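Local coordinates for protein putative hydrolase (Shewanella frigidimarina, PDB 3LHO) that probably acts as an iron-dependent dioxygenase of the 2-oxoadipate dioxygenase/decarboxylase family, and here carries nickel in its metal site, at residues Lys19-Ala24 and Pro230-Glu235; Asp40-Arg45 and Asn164-Ser169; Trp136-Ala141 and Val220-Gly225. One frame throughout, in Å; residues are numbered along the deposited sequence.

Contact 1 of 3, residues Lys19-Ala24 and Pro230-Glu235; sequences KMTPSA and PSCFYE. With NI (nickel (II) ion), chain B.
M20, a selenomethionine, meets the loop 230-235 with both backbone and side chain. Its carbonyl O accepts a hydrogen bond from S231 OG at 2.8 Å, the hydroxyl sitting above the carbonyl plane rather than in it. The M20 side chain bends at its last torsion (chi3 -71°), bringing CE to 3.7 Å from C232 SG. In T21, between helices 6-20 and 22-32, OG1 lies 3.2 Å from C232 CB, yet its hydrogen bond goes to Y17 O one turn back, while CG2 rests on the C232 carbonyl. A24, in the first turn of helix 22-32, lays its methyl over one face of the Y234 ring, a CH-pi contact with CB 3.8 Å from the centroid and 16° off the normal. Y234 reaches this place with CG anti to the backbone N (chi1 -162°), and Y17 and I27 pack on it. Past Y234 the chain enters strand 235-239, where E235 OE1 binds nickel at 2.2 Å. The other oxygen, E235 OE2, accepts a hydrogen bond from metal-bound water 1. The junction of the two helices packs against the loop leading to the glutamate of a two-histidine, one-glutamate metal site, consistent with a glyoxalase-clan dioxygenase.

Contact 2 of 3, residues Asp40-Arg45 and Asn164-Ser169; sequences DHIALR and NHFTVS. With NI (nickel (II) ion), chain B; PEG (di(hydroxyethyl)ether), chain K.
Strands 41-45 and 165-169 run antiparallel at 163°, with D40 and H41 both opposite T167 in a classic beta bulge; T167 O takes D40 N at 2.6 Å and, weakly, H41 N. H41 and H165 project from the same face and bind nickel through NE2, each at 2.1 Å, their rings rim to rim with planes at 78°. Second-shell oxygens fix both rings: D40 OD2, through its anti lone pair, receives H41 ND1 at 2.6 Å in the plane of the imidazole, and N164 OD1 receives H165 ND1 on a lone pair at 2.8 Å. T167 CB lies over one face of H41, and the A43 methyl over one face of H165. This is the two-histidine part of the metal centre, set on adjacent strands of the mixed sheet, with E235 and three waters completing the coordination. On the opposite face of the sheet I42 sets CG2 anti to its carbonyl carbon, placing that methyl 3.4 Å from the F166 ring centroid. At the far end the R45 guanidinium stacks on the N164 amide, planes 14° apart, while NE donates to O4, a terminal hydroxyl of a bound di(hydroxyethyl)ether, at 3.1 Å. A leucine at R45 would probably leave the N164 amide without its flat stacking partner and that hydroxyl without this donor. W155 adds a cation-pi contact to R45.

Contact 3 of 3, residues Trp136-Ala141 and Val220-Gly225; sequences WDVDKA and VNFTDG
T223 N donates to V138 O at 2.9 Å in a nearly straight bond (167°), the N-H coming in tilted 31° from the carbonyl plane. The same oxygen lies 3.3 Å from F222 CA in a CA-H...O contact and sits at the edge of the F222 ring. A second bond runs from K140 N to D224 OD1, 3.0 Å, using the syn lone pair of the carboxylate. K140 CG lies 3.2 Å from D224 OD1, and a bend at chi3 goes with K140 CE lying 3.3 Å from D224 O. D139 CB meets T223 OG1 at 3.1 Å. The V138 and F222 side chains lie side by side, V138 CG1 3.9 Å from F222 CD1. D224 is placed by the type I beta turn F222-G225, the hairpin turn joining strands 217-222 and 225-230, which is thereby docked on the start of helix 140-149. D224 OD2 takes a hydrogen bond from water 6, which accepts one from A141 N, so both carboxylate oxygens serve the first turn of the helix. A negative group at this N-terminus would probably be favoured by the helix dipole. D139 is the N-cap residue; its side chain caps a backbone N just past A141, and OD1 is hydrogen-bonded to T142 OG1. Farther out, V220 CG1 covers one face of the F222 ring, Y143 meets this ring too, and L115 of helix 106-116 packs on V138.

Contacts 1 and 2 are buried and share the metal site: contact 2 gives both histidines, contact 1 the glutamate. E235 OE1 is probably hydrogen-bonded to T167 OG1, and E235 O to V168 N, placing strand 235-239 beside 165-169. The centre of contact 3, partly exposed, lies about 23 Å from that of the chain, and about 21 Å and 27 Å from the centres of contacts 1 and 2 respectively. Strand 225-230 runs from the turn in contact 3 to the loop of contact 1. Chemistry follows place: mostly apolar packing with one side-chain-to-backbone hydrogen bond in contact 1, strand pairing and metal ligation in contact 2, water-assisted helix-end bonding in contact 3.

Contact 1 of 3, residues Lys19-Ala24 and Pro230-Glu235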
loop_
_atom_site.group_PDB
_atom_site.type_symbol
_atom_site.label_atom_id
_atom_site.label_comp_id
_atom_site.label_asym_id
_atom_site.label_seq_id
_atom_site.Cartn_x
_atom_site.Cartn_y
_atom_site.Cartn_z
ATOM N N LYS A 19 -12.048 3.616 5.168
ATOM C CA LYS A 19 -13.252 3.719 4.391
ATOM C C LYS A 19 -13.339 2.621 3.349
ATOM O O LYS A 19 -14.423 2.137 3.088
ATOM C CB LYS A 19 -13.387 5.085 3.710
ATOM C CG LYS A 19 -13.484 6.247 4.658
ATOM C CD LYS A 19 -13.472 7.566 3.870
ATOM C CE LYS A 19 -13.448 8.759 4.783
ATOM N NZ LYS A 19 -13.336 9.995 3.957
HETATM N N MSE A 20 -12.209 2.263 2.733
HETATM C CA MSE A 20 -12.129 1.171 1.783
HETATM C C MSE A 20 -12.001 -0.149 2.512
HETATM O O MSE A 20 -12.384 -1.169 1.958
HETATM C CB MSE A 20 -10.859 1.261 0.919
HETATM C CG MSE A 20 -10.919 2.310 -0.137
HETATM SE SE MSE A 20 -9.332 2.238 -1.141
HETATM C CE MSE A 20 -8.086 2.924 0.162
ATOM N N THR A 21 -11.451 -0.113 3.728
ATOM C CA THR A 21 -10.947 -1.321 4.404
ATOM C C THR A 21 -11.474 -1.403 5.865
ATOM O O THR A 21 -10.701 -1.292 6.835
ATOM C CB THR A 21 -9.397 -1.323 4.397
ATOM O OG1 THR A 21 -8.935 -0.782 3.151
ATOM C CG2 THR A 21 -8.836 -2.734 4.573
ATOM N N PRO A 22 -12.792 -1.613 6.022
ATOM C CA PRO A 22 -13.382 -1.701 7.358
ATOM C C PRO A 22 -12.756 -2.769 8.238
ATOM O O PRO A 22 -12.681 -2.576 9.453
ATOM C CB PRO A 22 -14.862 -2.023 7.093
ATOM C CG PRO A 22 -14.940 -2.454 5.692
ATOM C CD PRO A 22 -13.825 -1.751 4.970
ATOM N N SER A 23 -12.266 -3.845 7.626
ATOM C CA SER A 23 -11.573 -4.884 8.371
ATOM C C SER A 23 -10.360 -4.344 9.160
ATOM O O SER A 23 -10.107 -4.772 10.279
ATOM C CB SER A 23 -11.103 -5.992 7.436
ATOM O OG SER A 23 -12.212 -6.666 6.869
ATOM N N ALA A 24 -9.632 -3.417 8.552
ATOM C CA ALA A 24 -8.509 -2.792 9.188
ATOM C C ALA A 24 -8.980 -2.023 10.421
ATOM O O ALA A 24 -8.353 -2.079 11.478
ATOM C CB ALA A 24 -7.730 -1.862 8.170
ATOM N N PRO A 230 -12.611 -5.773 -5.255
ATOM C CA PRO A 230 -11.767 -5.760 -4.067
ATOM C C PRO A 230 -11.065 -4.433 -3.861
ATOM O O PRO A 230 -10.573 -3.800 -4.821
ATOM C CB PRO A 230 -10.721 -6.845 -4.370
ATOM C CG PRO A 230 -11.347 -7.687 -5.447
ATOM C CD PRO A 230 -12.102 -6.724 -6.263
ATOM N N SER A 231 -11.001 -4.013 -2.614
ATOM C CA SER A 231 -10.375 -2.736 -2.304
ATOM C C SER A 231 -8.971 -3.030 -1.778
ATOM O O SER A 231 -8.030 -3.161 -2.564
ATOM C CB SER A 231 -11.248 -1.933 -1.325
ATOM O OG SER A 231 -11.580 -2.728 -0.191
ATOM N N CYS A 232 -8.827 -3.163 -0.467
ATOM C CA CYS A 232 -7.512 -3.424 0.160
ATOM C C CYS A 232 -7.591 -4.520 1.200
ATOM O O CYS A 232 -8.643 -4.725 1.824
ATOM C CB CYS A 232 -7.046 -2.188 0.924
ATOM S SG CYS A 232 -7.075 -0.627 -0.004
ATOM N N PHE A 233 -6.466 -5.201 1.403
ATOM C CA PHE A 233 -6.225 -5.981 2.590
ATOM C C PHE A 233 -5.447 -5.165 3.657
ATOM O O PHE A 233 -4.927 -4.086 3.368
ATOM C CB PHE A 233 -5.442 -7.264 2.255
ATOM C CG PHE A 233 -4.164 -7.043 1.501
ATOM C CD1 PHE A 233 -3.038 -6.532 2.147
ATOM C CD2 PHE A 233 -4.068 -7.362 0.157
ATOM C CE1 PHE A 233 -1.841 -6.315 1.456
ATOM C CE2 PHE A 233 -2.888 -7.176 -0.541
ATOM C CZ PHE A 233 -1.759 -6.644 0.122
ATOM N N TYR A 234 -5.432 -5.716 4.879
ATOM C CA TYR A 234 -4.599 -5.291 6.006
ATOM C C TYR A 234 -3.559 -6.404 6.185
ATOM O O TYR A 234 -3.903 -7.580 6.182
ATOM C CB TYR A 234 -5.495 -5.214 7.226
ATOM C CG TYR A 234 -5.066 -4.426 8.450
ATOM C CD1 TYR A 234 -4.305 -3.244 8.365
ATOM C CD2 TYR A 234 -5.507 -4.826 9.718
ATOM C CE1 TYR A 234 -3.961 -2.523 9.527
ATOM C CE2 TYR A 234 -5.187 -4.098 10.858
ATOM C CZ TYR A 234 -4.437 -2.936 10.753
ATOM O OH TYR A 234 -4.130 -2.236 11.898
ATOM N N GLU A 235 -2.308 -6.010 6.351
ATOM C CA GLU A 235 -1.159 -6.898 6.356
ATOM C C GLU A 235 -0.455 -6.896 7.729
ATOM O O GLU A 235 -0.659 -5.982 8.528
ATOM C CB GLU A 235 -0.205 -6.433 5.279
ATOM C CG GLU A 235 0.922 -7.403 4.891
ATOM C CD GLU A 235 1.680 -6.910 3.645
ATOM O OE1 GLU A 235 2.507 -5.976 3.791
ATOM O OE2 GLU A 235 1.450 -7.440 2.521
HETATM NI NI NI B . 3.316 -4.705 2.240
HETATM O O HOH W 1 2.916 -6.414 0.580
HETATM O O HOH W 2 4.971 -5.881 2.081
HETATM O O HOH W 3 4.582 -3.961 0.478
#

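Contact 2 of 3, residues Asp40-Arg45 and Asn164-Ser169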
loop_
_atom_site.group_PDB
_atom_site.type_symbol
_atom_site.label_atom_id
_atom_site.label_comp_id
_atom_site.label_asym_id
_atom_site.label_seq_id
_atom_site.Cartn_x
_atom_site.Cartn_y
_atom_site.Cartn_z
ATOM N N ASP A 40 4.538 -1.490 10.572
ATOM C CA ASP A 40 5.798 -1.785 9.880
ATOM C C ASP A 40 5.977 -0.891 8.646
ATOM O O ASP A 40 7.068 -0.353 8.393
ATOM C CB ASP A 40 5.809 -3.252 9.392
ATOM C CG ASP A 40 7.109 -3.617 8.701
ATOM O OD1 ASP A 40 8.133 -3.651 9.396
ATOM O OD2 ASP A 40 7.161 -3.785 7.456
ATOM N N HIS A 41 4.892 -0.762 7.877
ATOM C CA HIS A 41 4.907 0.017 6.643
ATOM C C HIS A 41 3.539 0.353 6.137
ATOM O O HIS A 41 2.532 -0.217 6.622
ATOM C CB HIS A 41 5.757 -0.672 5.522
ATOM C CG HIS A 41 5.194 -1.948 4.956
ATOM N ND1 HIS A 41 5.504 -3.195 5.475
ATOM C CD2 HIS A 41 4.438 -2.180 3.842
ATOM C CE1 HIS A 41 4.928 -4.127 4.737
ATOM N NE2 HIS A 41 4.295 -3.538 3.734
ATOM N N ILE A 42 3.518 1.339 5.226
ATOM C CA ILE A 42 2.445 1.579 4.267
ATOM C C ILE A 42 2.993 1.373 2.840
ATOM O O ILE A 42 4.232 1.346 2.596
ATOM C CB ILE A 42 1.747 2.994 4.449
ATOM C CG1 ILE A 42 2.739 4.133 4.189
ATOM C CG2 ILE A 42 1.144 3.133 5.855
ATOM C CD1 ILE A 42 2.362 5.094 3.179
ATOM N N ALA A 43 2.075 1.121 1.912
ATOM C CA ALA A 43 2.435 0.910 0.503
ATOM C C ALA A 43 1.593 1.827 -0.355
ATOM O O ALA A 43 0.349 1.856 -0.186
ATOM C CB ALA A 43 2.187 -0.554 0.089
ATOM N N LEU A 44 2.241 2.550 -1.267
ATOM C CA LEU A 44 1.577 3.410 -2.245
ATOM C C LEU A 44 1.985 3.012 -3.653
ATOM O O LEU A 44 3.048 2.406 -3.833
ATOM C CB LEU A 44 1.939 4.882 -1.980
ATOM C CG LEU A 44 1.709 5.455 -0.599
ATOM C CD1 LEU A 44 2.336 6.887 -0.538
ATOM C CD2 LEU A 44 0.203 5.543 -0.238
ATOM N N ARG A 45 1.154 3.351 -4.640
ATOM C CA ARG A 45 1.359 2.914 -6.028
ATOM C C ARG A 45 1.205 4.089 -6.967
ATOM O O ARG A 45 0.445 4.981 -6.692
ATOM C CB ARG A 45 0.264 1.940 -6.396
ATOM C CG ARG A 45 0.321 0.643 -5.597
ATOM C CD ARG A 45 -0.765 -0.271 -6.043
ATOM N NE ARG A 45 -0.520 -1.624 -5.569
ATOM C CZ ARG A 45 -1.219 -2.704 -5.900
ATOM N NH1 ARG A 45 -2.254 -2.619 -6.716
ATOM N NH2 ARG A 45 -0.866 -3.891 -5.407
ATOM N N ASN A 164 -2.556 1.624 -0.487
ATOM C CA ASN A 164 -2.889 0.279 -0.903
ATOM C C ASN A 164 -3.007 -0.645 0.298
ATOM O O ASN A 164 -3.901 -1.483 0.339
ATOM C CB ASN A 164 -1.853 -0.282 -1.875
ATOM C CG ASN A 164 -2.140 -1.758 -2.283
ATOM O OD1 ASN A 164 -1.569 -2.678 -1.717
ATOM N ND2 ASN A 164 -3.039 -1.968 -3.251
ATOM N N HIS A 165 -2.107 -0.484 1.270
ATOM C CA HIS A 165 -2.266 -1.171 2.579
ATOM C C HIS A 165 -1.433 -0.540 3.673
ATOM O O HIS A 165 -0.447 0.156 3.397
ATOM C CB HIS A 165 -1.981 -2.691 2.482
ATOM C CG HIS A 165 -0.601 -3.048 2.029
ATOM N ND1 HIS A 165 -0.267 -3.231 0.704
ATOM C CD2 HIS A 165 0.507 -3.376 2.740
ATOM C CE1 HIS A 165 0.998 -3.587 0.610
ATOM N NE2 HIS A 165 1.504 -3.670 1.837
ATOM N N PHE A 166 -1.891 -0.743 4.911
ATOM C CA PHE A 166 -1.064 -0.630 6.110
ATOM C C PHE A 166 -0.656 -2.018 6.564
ATOM O O PHE A 166 -1.425 -2.970 6.388
ATOM C CB PHE A 166 -1.854 -0.006 7.217
ATOM C CG PHE A 166 -1.954 1.456 7.094
ATOM C CD1 PHE A 166 -2.700 2.021 6.071
ATOM C CD2 PHE A 166 -1.317 2.287 8.021
ATOM C CE1 PHE A 166 -2.811 3.409 5.966
ATOM C CE2 PHE A 166 -1.470 3.680 7.931
ATOM C CZ PHE A 166 -2.156 4.220 6.876
ATOM N N THR A 167 0.530 -2.104 7.169
ATOM C CA THR A 167 1.054 -3.336 7.716
ATOM C C THR A 167 1.468 -3.192 9.175
ATOM O O THR A 167 2.334 -2.366 9.495
ATOM C CB THR A 167 2.265 -3.815 6.914
ATOM O OG1 THR A 167 1.884 -3.985 5.541
ATOM C CG2 THR A 167 2.770 -5.162 7.510
ATOM N N VAL A 168 0.835 -3.985 10.044
ATOM C CA VAL A 168 1.144 -4.046 11.458
ATOM C C VAL A 168 2.489 -4.658 11.733
ATOM O O VAL A 168 2.856 -5.656 11.108
ATOM C CB VAL A 168 0.039 -4.814 12.220
ATOM C CG1 VAL A 168 0.389 -4.956 13.697
ATOM C CG2 VAL A 168 -1.316 -4.058 12.033
ATOM N N SER A 169 3.248 -4.045 12.647
ATOM C CA SER A 169 4.504 -4.583 13.055
ATOM C C SER A 169 4.232 -5.585 14.168
ATOM O O SER A 169 3.875 -5.189 15.303
ATOM C CB SER A 169 5.428 -3.486 13.605
ATOM O OG SER A 169 6.582 -4.076 14.178
HETATM NI NI NI B . 3.316 -4.705 2.240
HETATM C C1 PEG K . 5.276 -5.788 -5.538
HETATM O O1 PEG K . 6.201 -6.414 -4.656
HETATM C C2 PEG K . 4.167 -5.220 -4.673
HETATM O O2 PEG K . 3.100 -4.728 -5.484
HETATM C C3 PEG K . 2.656 -3.438 -5.058
HETATM C C4 PEG K . 2.249 -3.439 -3.578
HETATM O O4 PEG K . 1.460 -2.279 -3.333
HETATM O O HOH W 4 8.214 -5.091 11.713
HETATM O O HOH W 1 2.916 -6.414 0.580
HETATM O O HOH W 2 4.971 -5.881 2.081
HETATM O O HOH W 3 4.582 -3.961 0.478
#

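Contact 3 of 3, residues Trp136-Ala141 and Val220-Gly225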
loop_
_atom_site.group_PDB
_atom_site.type_symbol
_atom_site.label_atom_id
_atom_site.label_comp_id
_atom_site.label_asym_id
_atom_site.label_seq_id
_atom_site.Cartn_x
_atom_site.Cartn_y
_atom_site.Cartn_z
ATOM N N TRP A 136 -9.847 11.100 -12.353
ATOM C CA TRP A 136 -10.196 10.851 -13.748
ATOM C C TRP A 136 -11.522 10.108 -13.832
ATOM O O TRP A 136 -11.882 9.385 -12.921
ATOM C CB TRP A 136 -9.090 10.025 -14.455
ATOM C CG TRP A 136 -8.644 8.900 -13.622
ATOM C CD1 TRP A 136 -9.245 7.673 -13.521
ATOM C CD2 TRP A 136 -7.529 8.882 -12.730
ATOM N NE1 TRP A 136 -8.580 6.895 -12.611
ATOM C CE2 TRP A 136 -7.521 7.606 -12.104
ATOM C CE3 TRP A 136 -6.537 9.818 -12.384
ATOM C CZ2 TRP A 136 -6.558 7.239 -11.175
ATOM C CZ3 TRP A 136 -5.596 9.467 -11.452
ATOM C CH2 TRP A 136 -5.601 8.168 -10.861
ATOM N N ASP A 137 -12.264 10.385 -14.895
ATOM C CA ASP A 137 -13.348 9.515 -15.372
ATOM C C ASP A 137 -12.741 8.270 -16.002
ATOM O O ASP A 137 -11.735 8.339 -16.711
ATOM C CB ASP A 137 -14.165 10.207 -16.441
ATOM C CG ASP A 137 -14.938 11.362 -15.887
ATOM O OD1 ASP A 137 -15.422 11.220 -14.748
ATOM O OD2 ASP A 137 -15.017 12.403 -16.556
ATOM N N VAL A 138 -13.359 7.134 -15.745
ATOM C CA VAL A 138 -12.906 5.899 -16.364
ATOM C C VAL A 138 -14.115 4.994 -16.581
ATOM O O VAL A 138 -15.034 4.952 -15.740
ATOM C CB VAL A 138 -11.791 5.248 -15.519
ATOM C CG1 VAL A 138 -12.192 5.097 -14.061
ATOM C CG2 VAL A 138 -11.334 3.919 -16.138
ATOM N N ASP A 139 -14.119 4.296 -17.711
ATOM C CA ASP A 139 -15.234 3.380 -18.043
ATOM C C ASP A 139 -14.837 1.908 -17.835
ATOM O O ASP A 139 -13.662 1.585 -17.613
ATOM C CB ASP A 139 -15.797 3.608 -19.466
ATOM C CG ASP A 139 -14.796 3.316 -20.587
ATOM O OD1 ASP A 139 -13.711 2.737 -20.372
ATOM O OD2 ASP A 139 -15.115 3.728 -21.713
ATOM N N LYS A 140 -15.823 1.028 -17.930
ATOM C CA LYS A 140 -15.619 -0.380 -17.595
ATOM C C LYS A 140 -14.671 -1.041 -18.567
ATOM O O LYS A 140 -13.840 -1.843 -18.148
ATOM C CB LYS A 140 -16.962 -1.133 -17.546
ATOM C CG LYS A 140 -17.882 -0.645 -16.411
ATOM C CD LYS A 140 -19.130 -1.515 -16.236
ATOM C CE LYS A 140 -20.156 -1.258 -17.262
ATOM N NZ LYS A 140 -21.289 -2.252 -17.120
ATOM N N ALA A 141 -14.774 -0.699 -19.857
ATOM C CA ALA A 141 -13.941 -1.331 -20.889
ATOM C C ALA A 141 -12.485 -0.969 -20.679
ATOM O O ALA A 141 -11.584 -1.808 -20.922
ATOM C CB ALA A 141 -14.399 -0.904 -22.319
ATOM N N VAL A 220 -17.003 0.966 -7.153
ATOM C CA VAL A 220 -16.370 1.986 -7.963
ATOM C C VAL A 220 -17.380 2.514 -8.970
ATOM O O VAL A 220 -18.085 1.741 -9.645
ATOM C CB VAL A 220 -15.105 1.387 -8.648
ATOM C CG1 VAL A 220 -14.594 2.292 -9.789
ATOM C CG2 VAL A 220 -14.068 1.196 -7.569
ATOM N N ASN A 221 -17.464 3.834 -9.056
ATOM C CA ASN A 221 -18.417 4.496 -9.933
ATOM C C ASN A 221 -17.784 4.818 -11.275
ATOM O O ASN A 221 -17.278 5.898 -11.518
ATOM C CB ASN A 221 -19.013 5.724 -9.254
ATOM C CG ASN A 221 -19.645 5.394 -7.911
ATOM O OD1 ASN A 221 -19.163 5.822 -6.872
ATOM N ND2 ASN A 221 -20.673 4.560 -7.923
ATOM N N PHE A 222 -17.783 3.824 -12.139
ATOM C CA PHE A 222 -17.321 3.985 -13.499
ATOM C C PHE A 222 -18.310 4.889 -14.228
ATOM O O PHE A 222 -19.467 5.087 -13.789
ATOM C CB PHE A 222 -17.160 2.626 -14.204
ATOM C CG PHE A 222 -16.038 1.776 -13.644
ATOM C CD1 PHE A 222 -14.717 2.097 -13.890
ATOM C CD2 PHE A 222 -16.302 0.655 -12.874
ATOM C CE1 PHE A 222 -13.687 1.351 -13.354
ATOM C CE2 PHE A 222 -15.288 -0.103 -12.356
ATOM C CZ PHE A 222 -13.954 0.254 -12.585
ATOM N N THR A 223 -17.857 5.456 -15.340
ATOM C CA THR A 223 -18.723 6.297 -16.148
ATOM C C THR A 223 -19.963 5.546 -16.620
ATOM O O THR A 223 -21.028 6.116 -16.657
ATOM C CB THR A 223 -17.955 6.958 -17.343
ATOM O OG1 THR A 223 -17.371 5.958 -18.180
ATOM C CG2 THR A 223 -16.841 7.831 -16.799
ATOM N N ASP A 224 -19.844 4.254 -16.914
ATOM C CA ASP A 224 -20.985 3.504 -17.404
ATOM C C ASP A 224 -21.433 2.375 -16.487
ATOM O O ASP A 224 -22.040 1.433 -16.954
ATOM C CB ASP A 224 -20.686 2.959 -18.823
ATOM C CG ASP A 224 -19.376 2.198 -18.915
ATOM O OD1 ASP A 224 -18.647 2.073 -17.912
ATOM O OD2 ASP A 224 -19.010 1.797 -20.045
ATOM N N GLY A 225 -21.156 2.457 -15.187
ATOM C CA GLY A 225 -21.557 1.399 -14.257
ATOM C C GLY A 225 -20.989 1.553 -12.859
ATOM O O GLY A 225 -19.999 2.257 -12.647
HETATM O O HOH W 5 -15.739 7.532 -13.534
HETATM O O HOH W 6 -17.169 0.371 -21.061
#